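Local coordinates for protein Co-type Nitrile Hydratase beta subunit (PDB 3QYH) that forms, with its alpha partner, a cobalt-type nitrile hydratase, which hydrates nitriles to the corresponding amides, at residues S54-G59 with H147-R152. Residues are numbered along the deposited sequence; the frame is centred on the assembly and turned at random.
Sequences SIERMG and HTRMPR
Glu56, in the last turn of helix 48-56, meets His147 through a His-carboxylate hydrogen bond, His147 ND1 donating its N-H to Glu56 OE1 at 2.9 Å. The bond is nearly straight (168°) and leaves in the imidazole plane; on the acceptor it arrives on the syn side, 27° out of the carboxylate plane. With CG anti to the backbone N (chi1 -177°), His147 turns its ND1 edge to the acid, and Glu56 OE2 lies 3.1 Å from His147 CE1. His53 ND1, one helical turn earlier, also bonds Glu56 OE1; together with the waters on both oxygens, the two histidines probably hold the carboxylate's orientation.

Water carries the remaining hydrogen bonds between the segments. Water 3 joins OE1 to the backbone N of Thr148, while water 2 donates to Glu56 OE2 and Thr148 O and accepts from Arg149 NH1 at 3.0 Å. Water 1 donates to OE2 and accepts weakly from NH1. These links tie the N-terminal helical region to the loop between strands 136-139 and 158-168 of the SH3-like C-terminal region, beside the cobalt centre.

Opposite charges also face each other, Glu56 OE2 standing 4.2 Å from Arg149 NH1, too far for a salt bridge. Replacing Glu56 by an alanine would probably leave His147 ND1 without its acceptor and the three waters without their carboxylate anchor. The Arg149 side chain comes within about 5 Å of the cobalt(III) ion, where NH2 bonds a modified side chain of the other protein chain and NE its backbone.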
loop_
_atom_site.group_PDB
_atom_site.type_symbol
_atom_site.label_atom_id
_atom_site.label_comp_id
_atom_site.label_asym_id
_atom_site.label_seq_id
_atom_site.Cartn_x
_atom_site.Cartn_y
_atom_site.Cartn_z
ATOM N N SER B 54 -8.407 10.612 -7.298
ATOM C CA SER B 54 -9.851 10.502 -7.420
ATOM C C SER B 54 -10.474 10.114 -6.086
ATOM O O SER B 54 -11.484 10.678 -5.684
ATOM C CB SER B 54 -10.228 9.489 -8.515
ATOM O OG SER B 54 -11.627 9.306 -8.541
ATOM N N ILE B 55 -9.853 9.165 -5.390
ATOM C CA ILE B 55 -10.312 8.764 -4.056
ATOM C C ILE B 55 -10.177 9.936 -3.087
ATOM O O ILE B 55 -11.088 10.198 -2.290
ATOM C CB ILE B 55 -9.517 7.554 -3.540
ATOM C CG1 ILE B 55 -9.916 6.295 -4.319
ATOM C CG2 ILE B 55 -9.758 7.325 -2.036
ATOM C CD1 ILE B 55 -9.020 5.073 -4.020
ATOM N N GLU B 56 -9.052 10.650 -3.179
ATOM C CA GLU B 56 -8.782 11.809 -2.314
ATOM C C GLU B 56 -9.870 12.888 -2.437
ATOM O O GLU B 56 -10.147 13.640 -1.486
ATOM C CB GLU B 56 -7.400 12.398 -2.644
ATOM C CG GLU B 56 -6.256 11.462 -2.203
ATOM C CD GLU B 56 -4.888 11.853 -2.750
ATOM O OE1 GLU B 56 -4.768 12.912 -3.404
ATOM O OE2 GLU B 56 -3.925 11.080 -2.517
ATOM N N ARG B 57 -10.488 12.949 -3.610
ATOM C CA ARG B 57 -11.463 13.985 -3.920
ATOM C C ARG B 57 -12.904 13.606 -3.599
ATOM O O ARG B 57 -13.819 14.382 -3.859
ATOM C CB ARG B 57 -11.348 14.382 -5.399
ATOM C CG ARG B 57 -10.064 15.156 -5.694
ATOM C CD ARG B 57 -10.017 15.636 -7.160
ATOM N NE ARG B 57 -9.830 14.547 -8.134
ATOM C CZ ARG B 57 -10.722 14.207 -9.069
ATOM N NH1 ARG B 57 -11.903 14.852 -9.178
ATOM N NH2 ARG B 57 -10.434 13.234 -9.917
ATOM N N MET B 58 -13.133 12.420 -3.055
ATOM C CA MET B 58 -14.504 12.072 -2.722
ATOM C C MET B 58 -14.955 12.811 -1.452
ATOM O O MET B 58 -14.134 13.344 -0.714
ATOM C CB MET B 58 -14.709 10.546 -2.687
ATOM C CG MET B 58 -14.087 9.799 -1.557
ATOM S SD MET B 58 -14.047 8.022 -1.954
ATOM C CE MET B 58 -15.745 7.533 -1.654
ATOM N N GLY B 59 -16.256 12.922 -1.230
ATOM C CA GLY B 59 -16.721 13.639 -0.050
ATOM C C GLY B 59 -16.130 13.006 1.201
ATOM O O GLY B 59 -16.053 11.785 1.276
ATOM N N HIS B 147 -2.801 16.620 -6.176
ATOM C CA HIS B 147 -2.273 15.382 -5.601
ATOM C C HIS B 147 -0.825 15.580 -5.132
ATOM O O HIS B 147 -0.019 16.151 -5.864
ATOM C CB HIS B 147 -2.344 14.259 -6.647
ATOM C CG HIS B 147 -1.881 12.920 -6.143
ATOM N ND1 HIS B 147 -2.495 12.261 -5.096
ATOM C CD2 HIS B 147 -0.882 12.107 -6.566
ATOM C CE1 HIS B 147 -1.888 11.099 -4.890
ATOM N NE2 HIS B 147 -0.909 10.980 -5.770
ATOM N N THR B 148 -0.494 15.096 -3.933
ATOM C CA THR B 148 0.882 15.108 -3.460
ATOM C C THR B 148 1.109 13.965 -2.484
ATOM O O THR B 148 0.149 13.426 -1.921
ATOM C CB THR B 148 1.245 16.457 -2.775
ATOM O OG1 THR B 148 2.674 16.580 -2.669
ATOM C CG2 THR B 148 0.611 16.564 -1.374
ATOM N N ARG B 149 2.375 13.588 -2.274
ATOM C CA ARG B 149 2.666 12.457 -1.384
ATOM C C ARG B 149 3.463 12.843 -0.142
ATOM O O ARG B 149 4.010 11.962 0.526
ATOM C CB ARG B 149 3.405 11.322 -2.136
ATOM C CG ARG B 149 2.635 10.767 -3.335
ATOM C CD ARG B 149 1.296 10.128 -2.893
ATOM N NE ARG B 149 1.523 8.853 -2.232
ATOM C CZ ARG B 149 0.573 8.095 -1.700
ATOM N NH1 ARG B 149 -0.707 8.473 -1.720
ATOM N NH2 ARG B 149 0.915 6.945 -1.153
ATOM N N MET B 150 3.533 14.138 0.170
ATOM C CA MET B 150 4.134 14.583 1.422
ATOM C C MET B 150 3.056 14.729 2.463
ATOM O O MET B 150 2.245 15.664 2.390
ATOM C CB MET B 150 4.918 15.921 1.272
ATOM C CG MET B 150 4.223 17.046 0.531
ATOM S SD MET B 150 4.891 18.676 1.066
ATOM C CE MET B 150 6.542 18.620 0.372
ATOM N N PRO B 151 3.011 13.797 3.425
ATOM C CA PRO B 151 1.911 13.877 4.392
ATOM C C PRO B 151 1.980 15.178 5.182
ATOM O O PRO B 151 3.071 15.712 5.417
ATOM C CB PRO B 151 2.156 12.694 5.321
ATOM C CG PRO B 151 3.001 11.703 4.485
ATOM C CD PRO B 151 3.888 12.631 3.652
ATOM N N ARG B 152 0.819 15.677 5.590
ATOM C CA ARG B 152 0.759 16.911 6.357
ATOM C C ARG B 152 1.649 16.828 7.589
ATOM O O ARG B 152 2.316 17.802 7.930
ATOM C CB ARG B 152 -0.676 17.201 6.784
ATOM C CG ARG B 152 -1.114 18.599 6.431
ATOM C CD ARG B 152 -2.628 18.844 6.603
ATOM N NE ARG B 152 -2.848 20.232 7.017
ATOM C CZ ARG B 152 -4.023 20.744 7.390
ATOM N NH1 ARG B 152 -4.111 22.027 7.754
ATOM N NH2 ARG B 152 -5.108 19.982 7.401
HETATM O O HOH W 1 -3.967 8.552 -1.354
HETATM O O HOH W 2 -1.708 11.313 -1.434
HETATM O O HOH W 3 -2.907 14.589 -2.194
#